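Local coordinates for disulfide bond forming protein (DsbF) (Mycobacterium tuberculosis, PDB 3IOS) that probably oxidises the thiols of reduced, unfolded secreted proteins to form disulfide bonds, as a thioredoxin-fold oxidoreductase, at residues A[49-52]-A[53-56]; A[92-95]-A[96-99]; A[106-110]-A[111-115]; A[136-139]-A[140-144]. All coordinates share one frame; numbering follows the deposited sequence.

In the fold
The four contacts are local turns and helix ends spread over one thioredoxin fold, and follow one another along the chain without overlap. Interaction 1 holds the CxxC pair at the start of helix 52-67. Interaction 2 leads from helix 82-91 into the edge strand 98-101, and its Tyr92 OH packs against Gln55 CG of interaction 1 at 3.1 Å. Interaction 3 ends helix 106-110; its centre lies about 20 Å from that of interaction 2, and its Trp108 comes near the cysteines without touching them. Interaction 4 opens the last helix, 137-147, about 18 Å from interaction 1 between centres. The redox-active pair thus sits at one helix start, while interactions 2 to 4 belong to the fold around it.

Interaction 1. Residues A[49-52]-A[53-56]; sequences PWCP and TCQG
Gln55 reaches back from the first turn of a helix to donate NE2 to Pro49 O, 2.9 Å away in a fairly straight bond (163° at the hydrogen). The acceptor lies almost in the amide plane of Gln55, and the carbonyl is met at a slant rather than head-on. With CG anti to its own carbonyl carbon (chi1 -68°) and the chain extended beyond, the side chain runs alongside the loop, its CG 3.2 Å from Cys51 O. That oxygen takes the backbone bond from Gln55 N, and Pro52 O receives Gly56 N likewise, so the helix starts directly behind Cys51. Cys51 and Cys54 form the CxxC pair at a helix start that is characteristic of thioredoxin-like oxidoreductases, and their disulfide is known for this protein. Each cysteine is modelled in two conformers. In the one described here Cys51 is the N-cap: SG, anti to the backbone N (chi1 -174°), accepts from Cys54 N, but only weakly, at 3.7 Å. Cys51 SG and Cys54 SG stand 3.7 Å apart in this conformer, too far for a covalent bond and consistent with the reduced form. Trp50 turns away and gives its NE1 to Leu79 O. The loop joins strand 42-47 to helix 52-67, with Pro49 packed on Ala84, Met85 and Phe88 of helix 82-91.

Interaction 2. Residues A[92-95]-A[96-99]; sequences YPVK and TFTQ
The backbone presents Val94 to Phe97 and Gln99 just after an inverse gamma turn centred on Pro93, in which Val94 N bonds to Tyr92 O at 2.8 Å. Val94 O then points back across the bend and accepts Gln99 NE2 at 2.8 Å, with 155° at the hydrogen. The bond lies close to the amide plane of Gln99, and a bend at chi2 (-64°) folds that amide back toward Val94 O. The other amide atom, Gln99 OE1, accepts from Trp47 NE1; with both ends bonded, the rotation of the amide is fixed. The Phe97 ring packs against Val94. Its CG sits between the backbone N and the carbonyl carbon (chi1 60°), which brings CE2 and CZ both to 3.7 Å from Val94 CB, while Val94 O lies over one ring face, toward the rim. Val94 CB also touches Gln99 NE2 at 3.6 Å, the two side chains meeting at about a right angle. This loop links helix 82-91 to the edge strand 98-101 of the mixed sheet, where Phe97 packs on Val61 and Ala65 of helix 52-67 and on Trp45 of strand 42-47.

Interaction 3. Residues A[106-110]-A[111-115]; sequences SVWAN and FGVTQ
Trp108 and Val113 meet face to methyl: Val113 CG1 sits over one face of the indole, off-centre in a CH-pi contact, 4.2 Å from the centroid of the six-membered ring. Thr114 O stands at the indole edge, 3.9 Å from CZ3. Nearer the helix, the Phe111 ring has Val107 O at its edge, 3.3 Å from CD2, and Asn110 ND2 over one face, 3.4 Å from CE2. CG anti to the backbone N (chi1 -179°) brings the amide of Asn110 over that ring, nearly perpendicular to it (88°); ND2 finds its hydrogen bond at Gln19 O. The backbone forms a Schellman motif that ends helix 106-110: Val113 N bonds to Trp108 O at 2.9 Å and Gly112 N to Ala109 O at 3.0 Å, with Gly112 at positive phi as the C-prime residue. Trp108 O also accepts Phe111 N at 3.1 Å, the two donors approaching from opposite faces of its plane. Further out, Trp108 NE1 donates to Val76 O, and the indole meets Phe46 edge-to-face. Asp102 receives the amides of Val107 and Trp108 at the other end of this short helix, while Phe111 packs on Leu44 and Ala120 of the central sheet.

Interaction 4. Residues A[136-139]-A[140-144]; sequences SQDE and LTRRV
Glu139, with CG anti to the backbone N (chi1 -174°) and the chain extended, runs beside Arg143, whose CG is instead anti to its carbonyl carbon (chi1 -77°); the two side chains point the same way and meet as an i to i+4 salt bridge on the first turns of helix 137-147. Ser136 is the N-cap: its OG accepts Glu139 N at 3.1 Å, while Ser136 O takes Leu140 N in the first of the regular helical bonds. At the next carbonyl, Gln137 O is doubly gripped by Thr141, which donates OG1 at 2.7 Å and its backbone N at 2.9 Å from opposite faces of the carbonyl plane. The hydroxyl of Thr141 is thereby turned back onto the helix backbone. Arg142 stretches over Asp138 so that one face of its guanidinium rests on Asp138 CB, 3.8 Å from NH2; the charged ends stay apart, and any attraction between them is probably modest. Leu140, on the buried side of the helix, packs on Val64 of helix 52-67 and Phe121 of strand 118-122, with Gln137 and Thr141 also touching helix 52-67. Arg143 NH2 has a long, weak ion pair with Asp129. In the salt bridge the other two nitrogens of Arg143 converge on Glu139 OE2, NE at 2.8 Å on its anti side and NH1 at 3.1 Å, with that oxygen only 4° out of the guanidinium plane.

Interaction 1. Residues A[49-52]-A[53-56]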
ATOM      1  N   PRO A  49       4.664  10.968  -3.476  1.00 15.93           N
ATOM      2  CA  PRO A  49       4.690  11.402  -4.878  1.00 15.70           C
ATOM      3  C   PRO A  49       6.031  11.884  -5.419  1.00 16.07           C
ATOM      4  O   PRO A  49       6.349  11.666  -6.590  1.00 16.95           O
ATOM      5  CB  PRO A  49       3.640  12.519  -4.920  1.00 18.11           C
ATOM      6  CG  PRO A  49       2.767  12.246  -3.743  1.00 20.32           C
ATOM      7  CD  PRO A  49       3.732  11.795  -2.694  1.00 15.80           C
ATOM      8  N   TRP A  50       6.809  12.540  -4.564  1.00 16.04           N
ATOM      9  CA  TRP A  50       8.098  13.096  -4.952  1.00 18.08           C
ATOM     10  C   TRP A  50       9.257  12.123  -4.831  1.00 19.48           C
ATOM     11  O   TRP A  50      10.406  12.474  -5.164  1.00 18.81           O
ATOM     12  CB  TRP A  50       8.378  14.340  -4.105  1.00 17.86           C
ATOM     13  CG  TRP A  50       8.115  14.100  -2.646  1.00 16.98           C
ATOM     14  CD1 TRP A  50       7.005  14.462  -1.942  1.00 16.13           C
ATOM     15  CD2 TRP A  50       8.944  13.364  -1.741  1.00 17.71           C
ATOM     16  NE1 TRP A  50       7.088  13.997  -0.652  1.00 16.50           N
ATOM     17  CE2 TRP A  50       8.273  13.325  -0.500  1.00 17.25           C
ATOM     18  CE3 TRP A  50      10.196  12.741  -1.853  1.00 17.71           C
ATOM     19  CZ2 TRP A  50       8.801  12.672   0.619  1.00 19.52           C
ATOM     20  CZ3 TRP A  50      10.721  12.091  -0.743  1.00 19.72           C
ATOM     21  CH2 TRP A  50      10.025  12.070   0.481  1.00 18.99           C
ATOM     22  N   CYS A  51       9.019  10.923  -4.378  1.00 18.04           N
ATOM     23  CA  CYS A  51      10.083   9.975  -4.205  1.00 19.58           C
ATOM     24  C   CYS A  51      10.438   9.245  -5.507  1.00 20.13           C
ATOM     25  O   CYS A  51       9.615   8.476  -6.053  1.00 19.10           O
ATOM     26  CB  CYS A  51       9.501   8.993  -3.107  0.50 19.82           C
ATOM     27  SG  CYS A  51      10.892   7.816  -2.655  0.50 25.85           S
ATOM     28  N   PRO A  52      11.643   9.465  -5.985  1.00 20.35           N
ATOM     29  CA  PRO A  52      12.106   8.811  -7.191  1.00 20.59           C
ATOM     30  C   PRO A  52      12.098   7.311  -7.152  1.00 20.64           C
ATOM     31  O   PRO A  52      11.864   6.660  -8.171  1.00 20.96           O
ATOM     32  CB  PRO A  52      13.502   9.411  -7.386  1.00 23.38           C
ATOM     33  CG  PRO A  52      13.947   9.688  -5.988  1.00 23.91           C
ATOM     34  CD  PRO A  52      12.706  10.277  -5.366  1.00 22.39           C
ATOM     35  N   THR A  53      12.357   6.761  -5.978  1.00 19.19           N
ATOM     36  CA  THR A  53      12.353   5.315  -5.822  1.00 20.24           C
ATOM     37  C   THR A  53      10.919   4.810  -5.973  1.00 19.48           C
ATOM     38  O   THR A  53      10.683   3.789  -6.620  1.00 19.25           O
ATOM     39  CB  THR A  53      12.919   4.900  -4.453  1.00 22.88           C
ATOM     40  OG1 THR A  53      14.267   5.374  -4.336  1.00 25.42           O
ATOM     41  CG2 THR A  53      12.911   3.388  -4.302  1.00 24.26           C
ATOM     42  N   CYS A  54       9.959   5.521  -5.385  1.00 17.36           N
ATOM     43  CA  CYS A  54       8.561   5.118  -5.514  1.00 16.44           C
ATOM     44  C   CYS A  54       8.086   5.239  -6.944  1.00 16.23           C
ATOM     45  O   CYS A  54       7.298   4.423  -7.416  1.00 16.34           O
ATOM     46  CB  CYS A  54       7.669   5.971  -4.628  0.50 16.14           C
ATOM     47  SG  CYS A  54       7.905   5.649  -2.858  0.50 19.49           S
ATOM     48  N   GLN A  55       8.562   6.269  -7.629  1.00 15.73           N
ATOM     49  CA  GLN A  55       8.194   6.477  -9.018  1.00 15.90           C
ATOM     50  C   GLN A  55       8.710   5.291  -9.824  1.00 17.13           C
ATOM     51  O   GLN A  55       8.036   4.801 -10.730  1.00 18.70           O
ATOM     52  CB  GLN A  55       8.803   7.786  -9.527  1.00 15.72           C
ATOM     53  CG  GLN A  55       8.190   9.019  -8.877  1.00 16.97           C
ATOM     54  CD  GLN A  55       9.019  10.273  -9.074  1.00 19.50           C
ATOM     55  OE1 GLN A  55       9.943  10.304  -9.888  1.00 21.19           O
ATOM     56  NE2 GLN A  55       8.689  11.319  -8.324  1.00 19.46           N
ATOM     57  N   GLY A  56       9.898   4.816  -9.467  1.00 17.93           N
ATOM     58  CA  GLY A  56      10.475   3.684 -10.169  1.00 19.33           C
ATOM     59  C   GLY A  56       9.798   2.363  -9.857  1.00 20.45           C
ATOM     60  O   GLY A  56       9.691   1.494 -10.722  1.00 22.43           O
TER

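Interaction 2. Residues A[92-95]-A[96-99]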
ATOM      1  N   TYR A  92       1.874   7.077 -13.253  1.00 27.52           N
ATOM      2  CA  TYR A  92       2.233   5.671 -13.194  1.00 26.27           C
ATOM      3  C   TYR A  92       1.016   4.769 -13.068  1.00 26.90           C
ATOM      4  O   TYR A  92       0.026   5.123 -12.398  1.00 28.52           O
ATOM      5  CB  TYR A  92       3.237   5.448 -12.024  1.00 25.48           C
ATOM      6  CG  TYR A  92       4.319   6.492 -11.987  1.00 25.07           C
ATOM      7  CD1 TYR A  92       4.198   7.589 -11.142  1.00 24.41           C
ATOM      8  CD2 TYR A  92       5.466   6.391 -12.788  1.00 25.14           C
ATOM      9  CE1 TYR A  92       5.187   8.562 -11.079  1.00 26.27           C
ATOM     10  CE2 TYR A  92       6.466   7.364 -12.728  1.00 25.28           C
ATOM     11  CZ  TYR A  92       6.317   8.441 -11.878  1.00 25.66           C
ATOM     12  OH  TYR A  92       7.293   9.403 -11.837  1.00 28.54           O
ATOM     13  N   PRO A  93       1.074   3.551 -13.627  1.00 27.18           N
ATOM     14  CA  PRO A  93       0.054   2.502 -13.676  1.00 26.59           C
ATOM     15  C   PRO A  93      -0.314   1.839 -12.351  1.00 25.01           C
ATOM     16  O   PRO A  93      -0.098   0.644 -12.154  1.00 27.61           O
ATOM     17  CB  PRO A  93       0.674   1.478 -14.651  1.00 26.85           C
ATOM     18  CG  PRO A  93       2.103   1.526 -14.315  1.00 27.31           C
ATOM     19  CD  PRO A  93       2.322   3.071 -14.194  1.00 27.64           C
ATOM     20  N   VAL A  94      -0.915   2.630 -11.485  1.00 24.83           N
ATOM     21  CA  VAL A  94      -1.331   2.147 -10.181  1.00 22.71           C
ATOM     22  C   VAL A  94      -2.746   2.599  -9.836  1.00 24.53           C
ATOM     23  O   VAL A  94      -3.119   2.655  -8.665  1.00 23.69           O
ATOM     24  CB  VAL A  94      -0.370   2.642  -9.075  1.00 21.74           C
ATOM     25  CG1 VAL A  94       1.038   2.114  -9.324  1.00 21.88           C
ATOM     26  CG2 VAL A  94      -0.366   4.161  -9.042  1.00 20.11           C
ATOM     27  N   LYS A  95      -3.533   2.926 -10.855  1.00 26.99           N
ATOM     28  CA  LYS A  95      -4.908   3.366 -10.634  1.00 30.28           C
ATOM     29  C   LYS A  95      -5.871   2.195 -10.476  1.00 30.18           C
ATOM     30  O   LYS A  95      -7.020   2.383 -10.084  1.00 33.54           O
ATOM     31  CB  LYS A  95      -5.360   4.255 -11.794  1.00 31.63           C
ATOM     32  CG  LYS A  95      -5.247   5.722 -11.491  1.00 33.90           C
ATOM     33  CD  LYS A  95      -5.295   6.584 -12.761  1.00 35.92           C
ATOM     34  CE  LYS A  95      -5.177   8.063 -12.444  1.00 36.12           C
ATOM     35  NZ  LYS A  95      -5.176   8.861 -13.687  1.00 37.65           N
ATOM     36  N   THR A  96      -5.382   0.992 -10.763  1.00 29.97           N
ATOM     37  CA  THR A  96      -6.173  -0.232 -10.681  1.00 29.51           C
ATOM     38  C   THR A  96      -6.432  -0.726  -9.251  1.00 28.21           C
ATOM     39  O   THR A  96      -7.322  -1.551  -9.027  1.00 27.82           O
ATOM     40  CB  THR A  96      -5.496  -1.368 -11.484  1.00 31.64           C
ATOM     41  OG1 THR A  96      -5.291  -0.932 -12.834  1.00 36.90           O
ATOM     42  CG2 THR A  96      -6.363  -2.615 -11.497  1.00 34.28           C
ATOM     43  N   PHE A  97      -5.656  -0.250  -8.282  1.00 22.23           N
ATOM     44  CA  PHE A  97      -5.889  -0.670  -6.906  1.00 20.17           C
ATOM     45  C   PHE A  97      -6.081   0.532  -5.991  1.00 18.11           C
ATOM     46  O   PHE A  97      -5.721   1.660  -6.337  1.00 18.69           O
ATOM     47  CB  PHE A  97      -4.762  -1.599  -6.410  1.00 19.45           C
ATOM     48  CG  PHE A  97      -3.388  -0.988  -6.425  1.00 18.01           C
ATOM     49  CD1 PHE A  97      -2.897  -0.315  -5.307  1.00 16.42           C
ATOM     50  CD2 PHE A  97      -2.563  -1.127  -7.536  1.00 17.19           C
ATOM     51  CE1 PHE A  97      -1.607   0.202  -5.298  1.00 18.22           C
ATOM     52  CE2 PHE A  97      -1.270  -0.612  -7.537  1.00 19.61           C
ATOM     53  CZ  PHE A  97      -0.789   0.055  -6.415  1.00 19.29           C
ATOM     54  N   THR A  98      -6.678   0.286  -4.832  1.00 17.84           N
ATOM     55  CA  THR A  98      -6.963   1.336  -3.864  1.00 17.18           C
ATOM     56  C   THR A  98      -5.766   2.198  -3.483  1.00 17.42           C
ATOM     57  O   THR A  98      -4.690   1.682  -3.186  1.00 17.30           O
ATOM     58  CB  THR A  98      -7.546   0.742  -2.564  1.00 18.98           C
ATOM     59  OG1 THR A  98      -8.704  -0.044  -2.872  1.00 22.73           O
ATOM     60  CG2 THR A  98      -7.936   1.852  -1.595  1.00 20.67           C
ATOM     61  N   GLN A  99      -5.968   3.515  -3.486  1.00 14.78           N
ATOM     62  CA  GLN A  99      -4.922   4.457  -3.097  1.00 14.30           C
ATOM     63  C   GLN A  99      -5.452   5.318  -1.943  1.00 15.47           C
ATOM     64  O   GLN A  99      -6.484   5.972  -2.080  1.00 18.48           O
ATOM     65  CB  GLN A  99      -4.545   5.370  -4.269  1.00 15.10           C
ATOM     66  CG  GLN A  99      -3.939   4.667  -5.469  1.00 16.01           C
ATOM     67  CD  GLN A  99      -2.611   4.020  -5.161  1.00 14.64           C
ATOM     68  OE1 GLN A  99      -1.959   4.347  -4.164  1.00 14.49           O
ATOM     69  NE2 GLN A  99      -2.192   3.099  -6.022  1.00 18.07           N
TER

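Interaction 3. Residues A[106-110]-A[111-115]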
ATOM      1  N   SER A 106      -1.692   9.359   9.638  1.00 19.47           N
ATOM      2  CA  SER A 106      -2.141   8.368  10.608  1.00 21.11           C
ATOM      3  C   SER A 106      -1.937   6.921  10.157  1.00 20.45           C
ATOM      4  O   SER A 106      -1.634   6.053  10.978  1.00 21.74           O
ATOM      5  CB  SER A 106      -3.612   8.607  10.979  1.00 20.60           C
ATOM      6  OG  SER A 106      -4.470   8.559   9.857  1.00 23.72           O
ATOM      7  N   VAL A 107      -2.091   6.649   8.865  1.00 18.41           N
ATOM      8  CA  VAL A 107      -1.907   5.280   8.398  1.00 16.32           C
ATOM      9  C   VAL A 107      -0.433   4.888   8.465  1.00 16.52           C
ATOM     10  O   VAL A 107      -0.101   3.791   8.905  1.00 15.80           O
ATOM     11  CB  VAL A 107      -2.453   5.085   6.960  1.00 15.95           C
ATOM     12  CG1 VAL A 107      -2.273   3.630   6.530  1.00 18.68           C
ATOM     13  CG2 VAL A 107      -3.930   5.462   6.911  1.00 16.65           C
ATOM     14  N   TRP A 108       0.459   5.777   8.032  1.00 15.02           N
ATOM     15  CA  TRP A 108       1.882   5.480   8.109  1.00 15.87           C
ATOM     16  C   TRP A 108       2.267   5.237   9.565  1.00 17.59           C
ATOM     17  O   TRP A 108       3.004   4.302   9.879  1.00 17.24           O
ATOM     18  CB  TRP A 108       2.713   6.646   7.574  1.00 16.42           C
ATOM     19  CG  TRP A 108       2.837   6.688   6.088  1.00 16.92           C
ATOM     20  CD1 TRP A 108       1.870   6.390   5.173  1.00 16.59           C
ATOM     21  CD2 TRP A 108       3.975   7.126   5.344  1.00 16.26           C
ATOM     22  NE1 TRP A 108       2.334   6.622   3.898  1.00 15.64           N
ATOM     23  CE2 TRP A 108       3.624   7.080   3.976  1.00 15.53           C
ATOM     24  CE3 TRP A 108       5.257   7.565   5.701  1.00 17.21           C
ATOM     25  CZ2 TRP A 108       4.512   7.452   2.962  1.00 15.82           C
ATOM     26  CZ3 TRP A 108       6.142   7.936   4.691  1.00 17.64           C
ATOM     27  CH2 TRP A 108       5.760   7.879   3.338  1.00 16.66           C
ATOM     28  N   ALA A 109       1.759   6.089  10.453  1.00 19.62           N
ATOM     29  CA  ALA A 109       2.065   5.975  11.875  1.00 22.65           C
ATOM     30  C   ALA A 109       1.617   4.627  12.423  1.00 22.97           C
ATOM     31  O   ALA A 109       2.318   3.996  13.214  1.00 22.78           O
ATOM     32  CB  ALA A 109       1.387   7.103  12.638  1.00 23.17           C
ATOM     33  N   ASN A 110       0.444   4.189  11.983  1.00 22.38           N
ATOM     34  CA  ASN A 110      -0.116   2.922  12.424  1.00 21.73           C
ATOM     35  C   ASN A 110       0.775   1.724  12.104  1.00 22.46           C
ATOM     36  O   ASN A 110       0.724   0.705  12.794  1.00 22.55           O
ATOM     37  CB  ASN A 110      -1.487   2.713  11.790  1.00 22.07           C
ATOM     38  CG  ASN A 110      -2.129   1.419  12.226  1.00 25.10           C
ATOM     39  OD1 ASN A 110      -2.583   1.298  13.348  1.00 24.94           O
ATOM     40  ND2 ASN A 110      -2.144   0.434  11.340  1.00 24.84           N
ATOM     41  N   PHE A 111       1.591   1.842  11.063  1.00 18.75           N
ATOM     42  CA  PHE A 111       2.472   0.751  10.666  1.00 18.80           C
ATOM     43  C   PHE A 111       3.931   1.028  10.994  1.00 20.51           C
ATOM     44  O   PHE A 111       4.823   0.283  10.587  1.00 20.68           O
ATOM     45  CB  PHE A 111       2.317   0.481   9.167  1.00 17.67           C
ATOM     46  CG  PHE A 111       1.040  -0.227   8.808  1.00 16.37           C
ATOM     47  CD1 PHE A 111       0.962  -1.616   8.868  1.00 17.08           C
ATOM     48  CD2 PHE A 111      -0.083   0.492   8.419  1.00 16.98           C
ATOM     49  CE1 PHE A 111      -0.221  -2.280   8.549  1.00 17.40           C
ATOM     50  CE2 PHE A 111      -1.277  -0.162   8.095  1.00 16.98           C
ATOM     51  CZ  PHE A 111      -1.341  -1.553   8.161  1.00 18.16           C
ATOM     52  N   GLY A 112       4.170   2.108  11.731  1.00 22.61           N
ATOM     53  CA  GLY A 112       5.527   2.466  12.098  1.00 21.07           C
ATOM     54  C   GLY A 112       6.385   2.863  10.911  1.00 20.63           C
ATOM     55  O   GLY A 112       7.606   2.700  10.936  1.00 22.08           O
ATOM     56  N   VAL A 113       5.751   3.377   9.862  1.00 18.89           N
ATOM     57  CA  VAL A 113       6.482   3.791   8.670  1.00 19.14           C
ATOM     58  C   VAL A 113       6.775   5.284   8.739  1.00 20.24           C
ATOM     59  O   VAL A 113       5.863   6.106   8.832  1.00 19.93           O
ATOM     60  CB  VAL A 113       5.682   3.487   7.381  1.00 18.37           C
ATOM     61  CG1 VAL A 113       6.425   4.028   6.164  1.00 18.50           C
ATOM     62  CG2 VAL A 113       5.478   1.984   7.239  1.00 20.61           C
ATOM     63  N   THR A 114       8.056   5.629   8.701  1.00 23.54           N
ATOM     64  CA  THR A 114       8.464   7.023   8.760  1.00 25.95           C
ATOM     65  C   THR A 114       9.095   7.451   7.446  1.00 27.86           C
ATOM     66  O   THR A 114       9.159   8.643   7.138  1.00 31.65           O
ATOM     67  CB  THR A 114       9.468   7.259   9.906  1.00 26.11           C
ATOM     68  OG1 THR A 114      10.558   6.338   9.785  1.00 25.55           O
ATOM     69  CG2 THR A 114       8.788   7.060  11.252  1.00 26.83           C
ATOM     70  N   GLN A 115       9.545   6.476   6.665  1.00 29.63           N
ATOM     71  CA  GLN A 115      10.176   6.760   5.383  1.00 31.18           C
ATOM     72  C   GLN A 115       9.750   5.785   4.294  1.00 28.67           C
ATOM     73  O   GLN A 115       9.574   4.595   4.540  1.00 27.59           O
ATOM     74  CB  GLN A 115      11.697   6.710   5.523  1.00 33.72           C
ATOM     75  CG  GLN A 115      12.264   7.682   6.537  1.00 38.53           C
ATOM     76  CD  GLN A 115      13.755   7.494   6.734  1.00 39.70           C
ATOM     77  OE1 GLN A 115      14.540   7.642   5.797  1.00 41.29           O
ATOM     78  NE2 GLN A 115      14.153   7.165   7.959  1.00 41.88           N
TER

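Interaction 4. Residues A[136-139]-A[140-144]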
ATOM      1  N   SER A 136      12.264  -5.540  -5.417  1.00 17.60           N
ATOM      2  CA  SER A 136      12.272  -5.940  -6.810  1.00 18.78           C
ATOM      3  C   SER A 136      10.964  -6.636  -7.145  1.00 16.98           C
ATOM      4  O   SER A 136      10.224  -7.067  -6.256  1.00 17.10           O
ATOM      5  CB  SER A 136      13.423  -6.905  -7.072  1.00 19.25           C
ATOM      6  OG  SER A 136      13.229  -8.102  -6.345  1.00 21.13           O
ATOM      7  N   GLN A 137      10.690  -6.761  -8.438  1.00 18.17           N
ATOM      8  CA  GLN A 137       9.475  -7.425  -8.878  1.00 16.65           C
ATOM      9  C   GLN A 137       9.472  -8.880  -8.416  1.00 16.81           C
ATOM     10  O   GLN A 137       8.444  -9.406  -7.997  1.00 15.89           O
ATOM     11  CB  GLN A 137       9.353  -7.352 -10.403  1.00 18.59           C
ATOM     12  CG  GLN A 137       8.027  -7.879 -10.918  1.00 24.53           C
ATOM     13  CD  GLN A 137       7.819  -7.612 -12.393  1.00 27.36           C
ATOM     14  OE1 GLN A 137       8.022  -6.497 -12.868  1.00 31.85           O
ATOM     15  NE2 GLN A 137       7.398  -8.637 -13.126  1.00 31.15           N
ATOM     16  N   ASP A 138      10.630  -9.532  -8.479  1.00 17.74           N
ATOM     17  CA  ASP A 138      10.716 -10.919  -8.048  1.00 18.15           C
ATOM     18  C   ASP A 138      10.453 -11.078  -6.559  1.00 15.74           C
ATOM     19  O   ASP A 138       9.725 -11.980  -6.147  1.00 14.84           O
ATOM     20  CB  ASP A 138      12.088 -11.520  -8.395  1.00 20.96           C
ATOM     21  CG  ASP A 138      12.270 -11.734  -9.887  1.00 25.94           C
ATOM     22  OD1 ASP A 138      11.278 -12.083 -10.558  1.00 26.78           O
ATOM     23  OD2 ASP A 138      13.403 -11.571 -10.388  1.00 28.93           O
ATOM     24  N   GLU A 139      11.036 -10.210  -5.735  1.00 13.68           N
ATOM     25  CA  GLU A 139      10.797 -10.334  -4.312  1.00 13.89           C
ATOM     26  C   GLU A 139       9.338 -10.068  -3.958  1.00 12.29           C
ATOM     27  O   GLU A 139       8.758 -10.780  -3.143  1.00 12.27           O
ATOM     28  CB  GLU A 139      11.691  -9.392  -3.493  1.00 13.94           C
ATOM     29  CG  GLU A 139      11.525  -9.663  -2.002  1.00 16.14           C
ATOM     30  CD  GLU A 139      12.396  -8.803  -1.103  1.00 18.68           C
ATOM     31  OE1 GLU A 139      13.294  -8.107  -1.611  1.00 19.91           O
ATOM     32  OE2 GLU A 139      12.173  -8.842   0.123  1.00 22.38           O
ATOM     33  N   LEU A 140       8.748  -9.042  -4.563  1.00 13.06           N
ATOM     34  CA  LEU A 140       7.355  -8.710  -4.278  1.00 13.14           C
ATOM     35  C   LEU A 140       6.475  -9.889  -4.685  1.00 12.15           C
ATOM     36  O   LEU A 140       5.581 -10.297  -3.943  1.00 13.69           O
ATOM     37  CB  LEU A 140       6.948  -7.442  -5.040  1.00 12.05           C
ATOM     38  CG  LEU A 140       5.534  -6.899  -4.790  1.00 12.60           C
ATOM     39  CD1 LEU A 140       5.296  -6.684  -3.298  1.00 14.84           C
ATOM     40  CD2 LEU A 140       5.369  -5.590  -5.558  1.00 12.32           C
ATOM     41  N   THR A 141       6.757 -10.457  -5.852  1.00 13.93           N
ATOM     42  CA  THR A 141       5.994 -11.602  -6.344  1.00 13.86           C
ATOM     43  C   THR A 141       6.098 -12.763  -5.361  1.00 14.30           C
ATOM     44  O   THR A 141       5.096 -13.377  -4.993  1.00 14.40           O
ATOM     45  CB  THR A 141       6.521 -12.056  -7.719  1.00 14.55           C
ATOM     46  OG1 THR A 141       6.357 -10.997  -8.667  1.00 16.30           O
ATOM     47  CG2 THR A 141       5.771 -13.301  -8.208  1.00 15.83           C
ATOM     48  N   ARG A 142       7.319 -13.067  -4.927  1.00 12.85           N
ATOM     49  CA  ARG A 142       7.520 -14.158  -3.978  1.00 14.14           C
ATOM     50  C   ARG A 142       6.863 -13.902  -2.620  1.00 14.51           C
ATOM     51  O   ARG A 142       6.309 -14.818  -2.014  1.00 16.10           O
ATOM     52  CB  ARG A 142       9.018 -14.424  -3.815  1.00 15.16           C
ATOM     53  CG  ARG A 142       9.645 -15.042  -5.057  1.00 16.41           C
ATOM     54  CD  ARG A 142      11.158 -14.919  -5.042  1.00 18.47           C
ATOM     55  NE  ARG A 142      11.737 -15.385  -6.298  1.00 21.04           N
ATOM     56  CZ  ARG A 142      12.909 -14.984  -6.773  1.00 19.67           C
ATOM     57  NH1 ARG A 142      13.357 -15.467  -7.927  1.00 21.10           N
ATOM     58  NH2 ARG A 142      13.629 -14.093  -6.101  1.00 18.41           N
ATOM     59  N   ARG A 143       6.915 -12.663  -2.134  1.00 14.66           N
ATOM     60  CA  ARG A 143       6.288 -12.360  -0.851  1.00 14.35           C
ATOM     61  C   ARG A 143       4.766 -12.454  -0.965  1.00 14.26           C
ATOM     62  O   ARG A 143       4.094 -12.980  -0.077  1.00 16.71           O
ATOM     63  CB  ARG A 143       6.702 -10.970  -0.367  1.00 15.41           C
ATOM     64  CG  ARG A 143       8.102 -10.936   0.224  1.00 20.48           C
ATOM     65  CD  ARG A 143       8.399  -9.573   0.811  1.00 23.00           C
ATOM     66  NE  ARG A 143       9.753  -9.481   1.347  1.00 24.03           N
ATOM     67  CZ  ARG A 143      10.100  -9.812   2.588  1.00 25.02           C
ATOM     68  NH1 ARG A 143      11.362  -9.687   2.972  1.00 25.70           N
ATOM     69  NH2 ARG A 143       9.192 -10.254   3.450  1.00 24.62           N
ATOM     70  N   VAL A 144       4.232 -11.962  -2.075  1.00 15.58           N
ATOM     71  CA  VAL A 144       2.797 -12.020  -2.297  1.00 17.73           C
ATOM     72  C   VAL A 144       2.338 -13.473  -2.377  1.00 18.35           C
ATOM     73  O   VAL A 144       1.304 -13.833  -1.812  1.00 19.50           O
ATOM     74  CB  VAL A 144       2.415 -11.263  -3.586  1.00 18.06           C
ATOM     75  CG1 VAL A 144       0.984 -11.582  -3.990  1.00 21.84           C
ATOM     76  CG2 VAL A 144       2.566  -9.762  -3.353  1.00 19.07           C
TER